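Glutamine synthetase (Streptomyces coelicolor, PDB 4BAX) is an enzyme of the glutamine synthetase family whose assembly holds ten copies of the chain, each joining a beta-grasp domain to a larger catalytic domain. Local coordinates at residues A[110-116]-A[229-235]; A[22-26]-A[38-42]; A[103-107]-A[335-339]; A[94-98]-A[190-195]. One frame throughout, in Å; residues are numbered along the deposited sequence.

Contact 1 (A[110-116]-A[229-235]); sequences VFGIEQE and AGAHTNF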
loop_
_atom_site.group_PDB
_atom_site.type_symbol
_atom_site.label_atom_id
_atom_site.label_comp_id
_atom_site.label_asym_id
_atom_site.label_seq_id
_atom_site.Cartn_x
_atom_site.Cartn_y
_atom_site.Cartn_z
ATOM N N VAL A 110 8.390 -9.703 -54.700
ATOM C CA VAL A 110 7.942 -10.394 -53.498
ATOM C C VAL A 110 8.633 -9.750 -52.288
ATOM O O VAL A 110 9.783 -9.302 -52.372
ATOM C CB VAL A 110 8.280 -11.891 -53.583
ATOM C CG1 VAL A 110 7.981 -12.601 -52.283
ATOM C CG2 VAL A 110 7.515 -12.537 -54.734
ATOM N N PHE A 111 7.922 -9.666 -51.170
ATOM C CA PHE A 111 8.469 -9.004 -50.002
ATOM C C PHE A 111 8.372 -9.841 -48.745
ATOM O O PHE A 111 7.412 -10.597 -48.560
ATOM C CB PHE A 111 7.750 -7.684 -49.758
ATOM C CG PHE A 111 8.072 -6.628 -50.774
ATOM C CD1 PHE A 111 7.320 -6.513 -51.932
ATOM C CD2 PHE A 111 9.142 -5.766 -50.585
ATOM C CE1 PHE A 111 7.622 -5.544 -52.881
ATOM C CE2 PHE A 111 9.447 -4.793 -51.533
ATOM C CZ PHE A 111 8.685 -4.684 -52.683
ATOM N N GLY A 112 9.376 -9.682 -47.886
ATOM C CA GLY A 112 9.306 -10.152 -46.521
ATOM C C GLY A 112 9.620 -8.988 -45.597
ATOM O O GLY A 112 10.589 -8.244 -45.815
ATOM N N ILE A 113 8.806 -8.822 -44.558
ATOM C CA ILE A 113 9.051 -7.764 -43.576
ATOM C C ILE A 113 9.251 -8.295 -42.146
ATOM O O ILE A 113 8.440 -9.075 -41.620
ATOM C CB ILE A 113 7.954 -6.646 -43.643
ATOM C CG1 ILE A 113 7.837 -6.140 -45.099
ATOM C CG2 ILE A 113 8.281 -5.484 -42.709
ATOM C CD1 ILE A 113 6.694 -5.211 -45.346
ATOM N N GLU A 114 10.363 -7.882 -41.535
ATOM C CA GLU A 114 10.671 -8.286 -40.175
ATOM C C GLU A 114 10.264 -7.115 -39.270
ATOM O O GLU A 114 10.955 -6.095 -39.166
ATOM C CB GLU A 114 12.161 -8.580 -40.059
ATOM C CG GLU A 114 12.659 -9.566 -41.148
ATOM C CD GLU A 114 14.162 -9.851 -41.072
ATOM O OE1 GLU A 114 14.892 -9.087 -40.389
ATOM O OE2 GLU A 114 14.613 -10.849 -41.686
ATOM N N GLN A 115 9.133 -7.287 -38.594
ATOM C CA GLN A 115 8.487 -6.184 -37.913
ATOM C C GLN A 115 8.792 -6.184 -36.444
ATOM O O GLN A 115 8.423 -7.098 -35.704
ATOM C CB GLN A 115 6.974 -6.272 -38.111
ATOM C CG GLN A 115 6.174 -5.330 -37.219
ATOM C CD GLN A 115 6.175 -3.865 -37.700
ATOM O OE1 GLN A 115 5.554 -3.508 -38.731
ATOM N NE2 GLN A 115 6.848 -3.004 -36.931
ATOM N N GLU A 116 9.474 -5.128 -36.023
ATOM C CA GLU A 116 9.863 -5.012 -34.636
ATOM C C GLU A 116 8.913 -4.100 -33.855
ATOM O O GLU A 116 8.273 -3.202 -34.419
ATOM C CB GLU A 116 11.310 -4.508 -34.535
ATOM C CG GLU A 116 12.331 -5.489 -35.138
ATOM C CD GLU A 116 13.784 -5.007 -35.035
ATOM O OE1 GLU A 116 14.006 -3.785 -34.844
ATOM O OE2 GLU A 116 14.701 -5.867 -35.117
ATOM N N ALA A 229 13.938 0.088 -33.011
ATOM C CA ALA A 229 13.002 -0.854 -33.602
ATOM C C ALA A 229 12.893 -0.609 -35.107
ATOM O O ALA A 229 12.524 0.492 -35.541
ATOM C CB ALA A 229 11.628 -0.761 -32.906
ATOM N N GLY A 230 13.244 -1.616 -35.905
ATOM C CA GLY A 230 13.141 -1.477 -37.350
ATOM C C GLY A 230 12.067 -2.327 -38.022
ATOM O O GLY A 230 11.375 -3.102 -37.351
ATOM N N ALA A 231 11.935 -2.157 -39.343
ATOM C CA ALA A 231 11.137 -3.044 -40.200
ATOM C C ALA A 231 11.952 -3.424 -41.438
ATOM O O ALA A 231 11.763 -2.827 -42.511
ATOM C CB ALA A 231 9.802 -2.381 -40.612
ATOM N N HIS A 232 12.921 -4.331 -41.268
ATOM C CA HIS A 232 13.790 -4.756 -42.366
ATOM C C HIS A 232 12.933 -5.377 -43.451
ATOM O O HIS A 232 12.053 -6.204 -43.163
ATOM C CB HIS A 232 14.833 -5.769 -41.899
ATOM C CG HIS A 232 15.908 -5.180 -41.039
ATOM N ND1 HIS A 232 15.921 -3.848 -40.677
ATOM C CD2 HIS A 232 17.023 -5.729 -40.501
ATOM C CE1 HIS A 232 16.989 -3.607 -39.935
ATOM N NE2 HIS A 232 17.676 -4.730 -39.817
ATOM N N THR A 233 13.203 -4.995 -44.695
ATOM C CA THR A 233 12.400 -5.450 -45.819
ATOM C C THR A 233 13.235 -6.287 -46.795
ATOM O O THR A 233 14.286 -5.861 -47.282
ATOM C CB THR A 233 11.737 -4.271 -46.534
ATOM O OG1 THR A 233 11.028 -3.481 -45.569
ATOM C CG2 THR A 233 10.770 -4.777 -47.588
ATOM N N ASN A 234 12.743 -7.496 -47.036
ATOM C CA ASN A 234 13.362 -8.439 -47.947
ATOM C C ASN A 234 12.651 -8.371 -49.284
ATOM O O ASN A 234 11.417 -8.429 -49.355
ATOM C CB ASN A 234 13.277 -9.859 -47.383
ATOM C CG ASN A 234 13.928 -9.980 -46.013
ATOM O OD1 ASN A 234 15.115 -9.671 -45.834
ATOM N ND2 ASN A 234 13.137 -10.396 -45.026
ATOM N N PHE A 235 13.444 -8.250 -50.339
ATOM C CA PHE A 235 12.894 -8.012 -51.657
ATOM C C PHE A 235 13.585 -8.776 -52.773
ATOM O O PHE A 235 14.820 -8.857 -52.800
ATOM C CB PHE A 235 12.927 -6.521 -51.952
ATOM C CG PHE A 235 12.749 -6.198 -53.389
ATOM C CD1 PHE A 235 11.505 -6.269 -53.979
ATOM C CD2 PHE A 235 13.847 -5.842 -54.166
ATOM C CE1 PHE A 235 11.345 -5.962 -55.314
ATOM C CE2 PHE A 235 13.693 -5.539 -55.509
ATOM C CZ PHE A 235 12.440 -5.597 -56.084
HETATM O O HOH W 1 13.434 -5.093 -38.408
#

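Contact 2 (A[22-26]-A[38-42]); sequences SKTKI and PVWGF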
loop_
_atom_site.group_PDB
_atom_site.type_symbol
_atom_site.label_atom_id
_atom_site.label_comp_id
_atom_site.label_asym_id
_atom_site.label_seq_id
_atom_site.Cartn_x
_atom_site.Cartn_y
_atom_site.Cartn_z
ATOM N N SER A 22 -10.875 1.444 -36.139
ATOM C CA SER A 22 -11.782 0.339 -36.331
ATOM C C SER A 22 -13.141 0.548 -35.684
ATOM O O SER A 22 -13.273 1.282 -34.690
ATOM C CB SER A 22 -11.138 -0.970 -35.870
ATOM O OG SER A 22 -11.485 -1.260 -34.534
ATOM N N LYS A 23 -14.155 -0.011 -36.348
ATOM C CA LYS A 23 -15.479 -0.207 -35.772
ATOM C C LYS A 23 -16.160 -1.489 -36.270
ATOM O O LYS A 23 -15.782 -2.073 -37.300
ATOM C CB LYS A 23 -16.374 1.018 -35.969
ATOM C CG LYS A 23 -16.332 1.642 -37.307
ATOM C CD LYS A 23 -17.315 2.786 -37.371
ATOM C CE LYS A 23 -17.224 3.461 -38.722
ATOM N NZ LYS A 23 -18.564 3.868 -39.229
ATOM N N THR A 24 -17.200 -1.875 -35.539
ATOM C CA THR A 24 -17.929 -3.114 -35.762
ATOM C C THR A 24 -19.217 -2.916 -36.509
ATOM O O THR A 24 -20.036 -2.045 -36.159
ATOM C CB THR A 24 -18.274 -3.810 -34.426
ATOM O OG1 THR A 24 -17.117 -3.872 -33.576
ATOM C CG2 THR A 24 -18.880 -5.192 -34.664
ATOM N N LYS A 25 -19.406 -3.757 -37.518
ATOM C CA LYS A 25 -20.634 -3.767 -38.285
ATOM C C LYS A 25 -21.308 -5.127 -38.077
ATOM O O LYS A 25 -20.652 -6.186 -38.140
ATOM C CB LYS A 25 -20.312 -3.560 -39.765
ATOM C CG LYS A 25 -21.501 -3.397 -40.696
ATOM C CD LYS A 25 -20.988 -2.858 -42.038
ATOM C CE LYS A 25 -22.118 -2.413 -42.967
ATOM N NZ LYS A 25 -22.365 -0.928 -42.857
ATOM N N ILE A 26 -22.610 -5.105 -37.826
ATOM C CA ILE A 26 -23.354 -6.343 -37.669
ATOM C C ILE A 26 -24.047 -6.653 -38.963
ATOM O O ILE A 26 -24.878 -5.874 -39.424
ATOM C CB ILE A 26 -24.399 -6.227 -36.555
ATOM C CG1 ILE A 26 -23.725 -5.775 -35.244
ATOM C CG2 ILE A 26 -25.141 -7.547 -36.399
ATOM C CD1 ILE A 26 -22.725 -6.782 -34.672
ATOM N N PRO A 38 -20.402 -4.901 -47.786
ATOM C CA PRO A 38 -20.839 -3.534 -48.068
ATOM C C PRO A 38 -19.697 -2.532 -47.847
ATOM O O PRO A 38 -18.880 -2.708 -46.932
ATOM C CB PRO A 38 -21.973 -3.301 -47.049
ATOM C CG PRO A 38 -21.851 -4.399 -46.032
ATOM C CD PRO A 38 -21.200 -5.558 -46.735
ATOM N N VAL A 39 -19.656 -1.492 -48.681
ATOM C CA VAL A 39 -18.790 -0.347 -48.422
ATOM C C VAL A 39 -19.442 0.431 -47.316
ATOM O O VAL A 39 -20.649 0.296 -47.095
ATOM C CB VAL A 39 -18.536 0.540 -49.667
ATOM C CG1 VAL A 39 -18.298 -0.313 -50.910
ATOM C CG2 VAL A 39 -19.691 1.523 -49.876
ATOM N N TRP A 40 -18.637 1.193 -46.588
ATOM C CA TRP A 40 -19.136 1.893 -45.420
ATOM C C TRP A 40 -18.545 3.300 -45.346
ATOM O O TRP A 40 -17.782 3.717 -46.205
ATOM C CB TRP A 40 -18.789 1.095 -44.164
ATOM C CG TRP A 40 -19.700 1.321 -43.008
ATOM C CD1 TRP A 40 -20.842 2.078 -42.988
ATOM C CD2 TRP A 40 -19.564 0.763 -41.697
ATOM N NE1 TRP A 40 -21.416 2.033 -41.737
ATOM C CE2 TRP A 40 -20.652 1.231 -40.927
ATOM C CE3 TRP A 40 -18.629 -0.081 -41.099
ATOM C CZ2 TRP A 40 -20.825 0.880 -39.587
ATOM C CZ3 TRP A 40 -18.801 -0.417 -39.766
ATOM C CH2 TRP A 40 -19.889 0.059 -39.027
ATOM N N GLY A 41 -18.873 4.024 -44.295
ATOM C CA GLY A 41 -18.389 5.377 -44.182
ATOM C C GLY A 41 -18.115 5.719 -42.738
ATOM O O GLY A 41 -18.458 4.955 -41.829
ATOM N N PHE A 42 -17.485 6.865 -42.526
ATOM C CA PHE A 42 -17.263 7.364 -41.188
ATOM C C PHE A 42 -17.064 8.866 -41.242
ATOM O O PHE A 42 -16.984 9.464 -42.323
ATOM C CB PHE A 42 -16.076 6.676 -40.519
ATOM C CG PHE A 42 -14.776 6.954 -41.175
ATOM C CD1 PHE A 42 -14.335 6.167 -42.231
ATOM C CD2 PHE A 42 -13.987 8.008 -40.747
ATOM C CE1 PHE A 42 -13.122 6.427 -42.852
ATOM C CE2 PHE A 42 -12.774 8.276 -41.363
ATOM C CZ PHE A 42 -12.342 7.480 -42.419
#

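Contact 3 (A[103-107]-A[335-339]); sequences RFAAQ and CTALE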
loop_
_atom_site.group_PDB
_atom_site.type_symbol
_atom_site.label_atom_id
_atom_site.label_comp_id
_atom_site.label_asym_id
_atom_site.label_seq_id
_atom_site.Cartn_x
_atom_site.Cartn_y
_atom_site.Cartn_z
ATOM N N ARG A 103 1.839 -2.184 -62.773
ATOM C CA ARG A 103 2.788 -1.742 -63.765
ATOM C C ARG A 103 3.971 -2.698 -63.873
ATOM O O ARG A 103 4.538 -2.886 -64.959
ATOM C CB ARG A 103 3.257 -0.327 -63.437
ATOM C CG ARG A 103 4.578 0.013 -64.070
ATOM C CD ARG A 103 4.351 0.576 -65.459
ATOM N NE ARG A 103 5.603 0.960 -66.106
ATOM C CZ ARG A 103 6.480 0.097 -66.613
ATOM N NH1 ARG A 103 6.269 -1.214 -66.541
ATOM N NH2 ARG A 103 7.585 0.551 -67.183
ATOM N N PHE A 104 4.333 -3.305 -62.747
ATOM C CA PHE A 104 5.515 -4.163 -62.687
ATOM C C PHE A 104 5.218 -5.619 -62.353
ATOM O O PHE A 104 6.096 -6.338 -61.879
ATOM C CB PHE A 104 6.538 -3.586 -61.703
ATOM C CG PHE A 104 7.207 -2.341 -62.209
ATOM C CD1 PHE A 104 8.021 -2.389 -63.325
ATOM C CD2 PHE A 104 6.955 -1.112 -61.625
ATOM C CE1 PHE A 104 8.618 -1.244 -63.807
ATOM C CE2 PHE A 104 7.549 0.035 -62.107
ATOM C CZ PHE A 104 8.378 -0.030 -63.196
ATOM N N ALA A 105 3.996 -6.062 -62.630
ATOM C CA ALA A 105 3.589 -7.407 -62.240
ATOM C C ALA A 105 4.443 -8.480 -62.904
ATOM O O ALA A 105 4.651 -9.544 -62.324
ATOM C CB ALA A 105 2.114 -7.629 -62.537
ATOM N N ALA A 106 4.989 -8.159 -64.079
ATOM C CA ALA A 106 5.833 -9.082 -64.841
ATOM C C ALA A 106 7.143 -9.477 -64.128
ATOM O O ALA A 106 7.605 -10.618 -64.282
ATOM C CB ALA A 106 6.142 -8.486 -66.223
ATOM N N GLN A 107 7.729 -8.552 -63.352
ATOM C CA GLN A 107 8.955 -8.834 -62.587
ATOM C C GLN A 107 8.681 -9.687 -61.350
ATOM O O GLN A 107 9.599 -10.258 -60.743
ATOM C CB GLN A 107 9.701 -7.554 -62.236
ATOM C CG GLN A 107 10.142 -6.776 -63.455
ATOM C CD GLN A 107 11.089 -5.639 -63.127
ATOM O OE1 GLN A 107 12.117 -5.827 -62.470
ATOM N NE2 GLN A 107 10.756 -4.446 -63.612
ATOM N N CYS A 335 12.652 -2.057 -59.695
ATOM C CA CYS A 335 12.050 -2.680 -60.878
ATOM C C CYS A 335 12.259 -1.833 -62.128
ATOM O O CYS A 335 12.439 -2.350 -63.233
ATOM C CB CYS A 335 10.553 -2.931 -60.663
ATOM S SG CYS A 335 10.127 -4.246 -59.514
ATOM N N THR A 336 12.252 -0.518 -61.935
ATOM C CA THR A 336 12.502 0.404 -63.027
ATOM C C THR A 336 13.939 0.256 -63.504
ATOM O O THR A 336 14.197 0.138 -64.702
ATOM C CB THR A 336 12.259 1.859 -62.596
ATOM O OG1 THR A 336 10.848 2.084 -62.470
ATOM C CG2 THR A 336 12.835 2.828 -63.601
ATOM N N ALA A 337 14.870 0.208 -62.557
ATOM C CA ALA A 337 16.261 0.057 -62.916
ATOM C C ALA A 337 16.505 -1.290 -63.582
ATOM O O ALA A 337 17.274 -1.357 -64.540
ATOM C CB ALA A 337 17.143 0.226 -61.703
ATOM N N LEU A 338 15.817 -2.336 -63.128
ATOM C CA LEU A 338 15.952 -3.681 -63.725
ATOM C C LEU A 338 15.376 -3.750 -65.141
ATOM O O LEU A 338 15.880 -4.467 -66.013
ATOM C CB LEU A 338 15.332 -4.758 -62.820
ATOM C CG LEU A 338 16.043 -4.999 -61.481
ATOM C CD1 LEU A 338 15.133 -5.693 -60.463
ATOM C CD2 LEU A 338 17.318 -5.808 -61.723
ATOM N N GLU A 339 14.319 -2.982 -65.354
ATOM C CA GLU A 339 13.712 -2.890 -66.660
ATOM C C GLU A 339 14.714 -2.270 -67.636
ATOM O O GLU A 339 14.957 -2.822 -68.720
ATOM C CB GLU A 339 12.425 -2.058 -66.605
ATOM C CG GLU A 339 11.441 -2.304 -67.741
ATOM C CD GLU A 339 10.071 -1.677 -67.491
ATOM O OE1 GLU A 339 9.988 -0.431 -67.553
ATOM O OE2 GLU A 339 9.079 -2.410 -67.264
#

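Contact 4 (A[94-98]-A[190-195]); sequences RAALA and PLEVSD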
loop_
_atom_site.group_PDB
_atom_site.type_symbol
_atom_site.label_atom_id
_atom_site.label_comp_id
_atom_site.label_asym_id
_atom_site.label_seq_id
_atom_site.Cartn_x
_atom_site.Cartn_y
_atom_site.Cartn_z
ATOM N N ARG A 94 -2.449 3.046 -50.310
ATOM C CA ARG A 94 -2.608 1.761 -50.989
ATOM C C ARG A 94 -2.756 1.937 -52.482
ATOM O O ARG A 94 -2.171 1.174 -53.250
ATOM C CB ARG A 94 -3.809 0.999 -50.421
ATOM C CG ARG A 94 -3.701 -0.487 -50.562
ATOM C CD ARG A 94 -5.050 -1.149 -50.453
ATOM N NE ARG A 94 -4.928 -2.600 -50.561
ATOM C CZ ARG A 94 -5.346 -3.290 -51.616
ATOM N NH1 ARG A 94 -5.894 -2.634 -52.637
ATOM N NH2 ARG A 94 -5.209 -4.620 -51.657
ATOM N N ALA A 95 -3.490 2.971 -52.887
ATOM C CA ALA A 95 -3.831 3.160 -54.293
ATOM C C ALA A 95 -2.586 3.385 -55.150
ATOM O O ALA A 95 -2.536 2.936 -56.297
ATOM C CB ALA A 95 -4.842 4.300 -54.467
ATOM N N ALA A 96 -1.609 4.111 -54.604
ATOM C CA ALA A 96 -0.343 4.321 -55.302
ATOM C C ALA A 96 0.414 3.013 -55.492
ATOM O O ALA A 96 0.902 2.726 -56.596
ATOM C CB ALA A 96 0.524 5.341 -54.558
ATOM N N LEU A 97 0.439 2.183 -54.449
ATOM C CA LEU A 97 1.097 0.878 -54.537
ATOM C C LEU A 97 0.384 0.002 -55.572
ATOM O O LEU A 97 1.033 -0.758 -56.289
ATOM C CB LEU A 97 1.178 0.189 -53.171
ATOM C CG LEU A 97 1.724 -1.246 -53.212
ATOM C CD1 LEU A 97 3.193 -1.254 -53.683
ATOM C CD2 LEU A 97 1.594 -1.973 -51.840
ATOM N N ALA A 98 -0.943 0.103 -55.646
ATOM C CA ALA A 98 -1.716 -0.704 -56.594
ATOM C C ALA A 98 -1.325 -0.371 -58.044
ATOM O O ALA A 98 -1.235 -1.273 -58.871
ATOM C CB ALA A 98 -3.219 -0.500 -56.375
ATOM N N PRO A 190 3.351 -7.465 -52.990
ATOM C CA PRO A 190 3.389 -6.168 -52.284
ATOM C C PRO A 190 2.066 -5.773 -51.620
ATOM O O PRO A 190 2.050 -5.399 -50.443
ATOM C CB PRO A 190 3.729 -5.166 -53.400
ATOM C CG PRO A 190 4.446 -5.966 -54.439
ATOM C CD PRO A 190 3.889 -7.373 -54.365
ATOM N N LEU A 191 0.960 -5.915 -52.341
ATOM C CA LEU A 191 -0.332 -5.597 -51.747
ATOM C C LEU A 191 -0.713 -6.572 -50.644
ATOM O O LEU A 191 -1.203 -6.168 -49.586
ATOM C CB LEU A 191 -1.434 -5.515 -52.815
ATOM C CG LEU A 191 -1.347 -4.285 -53.725
ATOM C CD1 LEU A 191 -2.107 -4.495 -55.036
ATOM C CD2 LEU A 191 -1.875 -3.049 -52.991
ATOM N N GLU A 192 -0.455 -7.854 -50.880
ATOM C CA GLU A 192 -0.797 -8.867 -49.900
ATOM C C GLU A 192 0.054 -8.729 -48.614
ATOM O O GLU A 192 -0.459 -8.838 -47.492
ATOM C CB GLU A 192 -0.703 -10.276 -50.507
ATOM C CG GLU A 192 -1.357 -11.377 -49.662
ATOM C CD GLU A 192 -2.894 -11.317 -49.601
ATOM O OE1 GLU A 192 -3.505 -10.425 -50.238
ATOM O OE2 GLU A 192 -3.492 -12.149 -48.871
ATOM N N VAL A 193 1.343 -8.460 -48.775
ATOM C CA VAL A 193 2.208 -8.292 -47.617
ATOM C C VAL A 193 1.862 -7.075 -46.766
ATOM O O VAL A 193 1.901 -7.135 -45.529
ATOM C CB VAL A 193 3.710 -8.292 -48.007
ATOM C CG1 VAL A 193 4.172 -6.918 -48.515
ATOM C CG2 VAL A 193 4.560 -8.793 -46.840
ATOM N N SER A 194 1.473 -5.997 -47.446
ATOM C CA SER A 194 1.143 -4.734 -46.814
ATOM C C SER A 194 -0.159 -4.821 -46.057
ATOM O O SER A 194 -0.266 -4.331 -44.923
ATOM C CB SER A 194 1.060 -3.627 -47.872
ATOM O OG SER A 194 2.326 -3.232 -48.373
ATOM N N ASP A 195 -1.131 -5.478 -46.681
ATOM C CA ASP A 195 -2.442 -5.674 -46.090
ATOM C C ASP A 195 -2.329 -6.537 -44.842
ATOM O O ASP A 195 -2.921 -6.200 -43.806
ATOM C CB ASP A 195 -3.403 -6.325 -47.090
ATOM C CG ASP A 195 -3.857 -5.355 -48.180
ATOM O OD1 ASP A 195 -3.752 -4.123 -47.973
ATOM O OD2 ASP A 195 -4.311 -5.816 -49.255
#

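Contact 1 (A[110-116]-A[229-235])
G112 and N234 form a hydrogen-bonded antiparallel pair, with G112 N giving to N234 O at 2.8 Å and N234 N giving back to G112 O at 2.6 Å. E114 N bonds to H232 O at 2.9 Å. A water accepts from H232 N and donates to E114 O. The backbone bonding ends with E116 N on G230 O, 3.1 Å. One carboxylate joins in: E116 keeps its CG beside its own backbone N, and the extended chain beyond carries OE1 to G230 N at 2.5 Å. The amide meets that oxygen on the anti side, 32° out of the carboxylate plane. With its own N on G230 O, E116 thus holds G230 at both N and O.

The apolar contacts gather on one face of the sheet. F111 and F235 lie side by side and point the same way, CZ of F111 being 3.5 Å from CD1 of F235, ring planes at an oblique 35°. T233 CG2 comes up to the edge of the F111 ring, 3.6 Å from CD2. Helix 323-341 packs on all three, and helix 190-210 on F111 as well. On the other face the E114 and N234 side chains cross at about a right angle, carboxylate and amide planes 70° apart.

This is an antiparallel strand pair in the large mixed sheet of the glutamine synthetase catalytic domain, in which 110-121 also bonds to strand 180-188.

Contact 2 (A[22-26]-A[38-42])
P38 meets K25, its ring CG lying 3.7 Å from K25 CE. Next comes W40, whose indole is clasped between two lysines. Over one face, K25 NZ stands 3.2 Å from the centroid of the W40 five-membered ring, only 5° off the normal, and K25 CD adds a CH-pi contact over the six-membered ring. On the opposite face K23 NZ lies 3.8 Å from the six-membered centroid of W40, 15° off the normal. Both are cation-pi contacts. Although K25 NZ is near W40 NE1, both are donors, so its attraction is to the ring face. The rim of the indole is met by the backbone, with W40 CH2 3.6 Å from T24 O.

G41 offers its carbonyl: K23 NZ bonds to G41 O at 2.8 Å, in the carbonyl plane, which ties down the ammonium that covers the indole. F42 follows with its CB 3.9 Å from K23 CE; a chi1 of 65° then takes the ring away, to stack on W10.

Strands 20-28 and 40-43 are, within this chain, the outermost strands of the five-stranded beta-grasp sheet, yet the axes of 22-26 and 40-42 come within 10.1 Å, consistent with a strongly curled sheet. W40 also meets Y8 of strand 3-11 edge-to-face, while T24 pairs antiparallel with a strand of a second subunit, carrying the sheet on across the interface.

Contact 3 (A[103-107]-A[335-339])
F104, the first residue to leave helical backbone angles after helix 94-103, brings its CA to 6.9 Å from the CA of C335 on helix 323-341, and a bond from Q107 N to F104 O holds the chain in a turn beyond it. The F104 ring is covered on both faces: C335 CB makes a CH-pi contact, 3.9 Å from the centroid of F104, and R103 CG lies over the opposite face. C335 SG approaches obliquely, 5.0 Å from the same F104 centroid, as a sulfur-aromatic contact.

R103 bends sharply at chi2 (88°), which folds its guanidinium back over F104 CE1 and toward E339. It grips the carboxylate end-on, NH2 to E339 OE1 at 2.6 Å and NH1 to E339 OE2 at 3.1 Å. Each oxygen uses its syn lone pair, and the two planes are nearly coplanar, 18° apart.

Deeper in, the buried Q107 sends NE2 to C335 O at 2.7 Å along an almost straight N-H (176°). It arrives from above the carbonyl plane, on the face opposite the one met by E339 N in the helical bond. Q107 OE1 rests against L338 CB.

The arrangement is a loop-to-helix junction: a bidentate salt bridge, an aromatic-cysteine contact and a doubly used helix carbonyl fasten the link between helix 94-103 and strand 110-121 to the long C-terminal helix.

Contact 4 (A[94-98]-A[190-195])
L191 lays its CD2 methyl over the centre of the R94 guanidinium, 3.7 Å above the plane, and has more surface buried here than any other residue of the two segments. That same methyl also meets L97 CD2 at 3.8 Å, while the other branch, CD1, reaches the backbone of the opposing helix at A98 CA, 4.1 Å away. One leucine thus touches three residues of helix 94-103.

L97 comes from the other direction and slides past L191. With CG anti to the backbone N (chi1 174°) it extends toward helix 190-210, where its CD1 packs against P190 CB at 4.0 Å. Its CD2 faces P190 O and S194 OG. The serine hydroxyl is already engaged there, donating to P190 O at 3.0 Å; S194 N reaches that carbonyl from the opposite face of its plane.

R94 runs out extended across L191 and grips D195 side-on. NE bonds to D195 OD1 at 3.2 Å and NH2 to D195 OD2 at 2.8 Å, both nearly straight and both on syn lone pairs, with the two groups only 7° from coplanar. D195 OD1 takes a further bond from Y324 OH of helix 323-341.

Segments 94-98 and 190-195 run roughly antiparallel, at 156°, and the chemistry joining them is layered: an ion pair lies against an apolar leucine patch. The paired bonds fix the guanidinium's rotation and so keep one face turned to L191. Arginine and tyrosine would probably favour the charged form of the buried aspartate, although L191 O, another acceptor close by, would work somewhat against it.

Contact 2 comes first along the chain and stands apart in the beta-grasp domain, its centre 30 Å from that of contact 1 and 21 Å from that of contact 4. The other three interlock. Contact 1 is nested inside the loop closed by contact 3, whereas contact 4 crosses both. Helix 94-103, the following turn and strand 110-121 supply their first segments one after another (94-98, 103-107, 110-116). Contacts 1 and 4 have centres 14 Å apart and touch where F111 CE1 meets P190 CG at 3.6 Å; contacts 3 and 4 lie 16 Å apart, centre to centre. Distant parts of the sequence are thereby drawn together around one sheet and its covering helices.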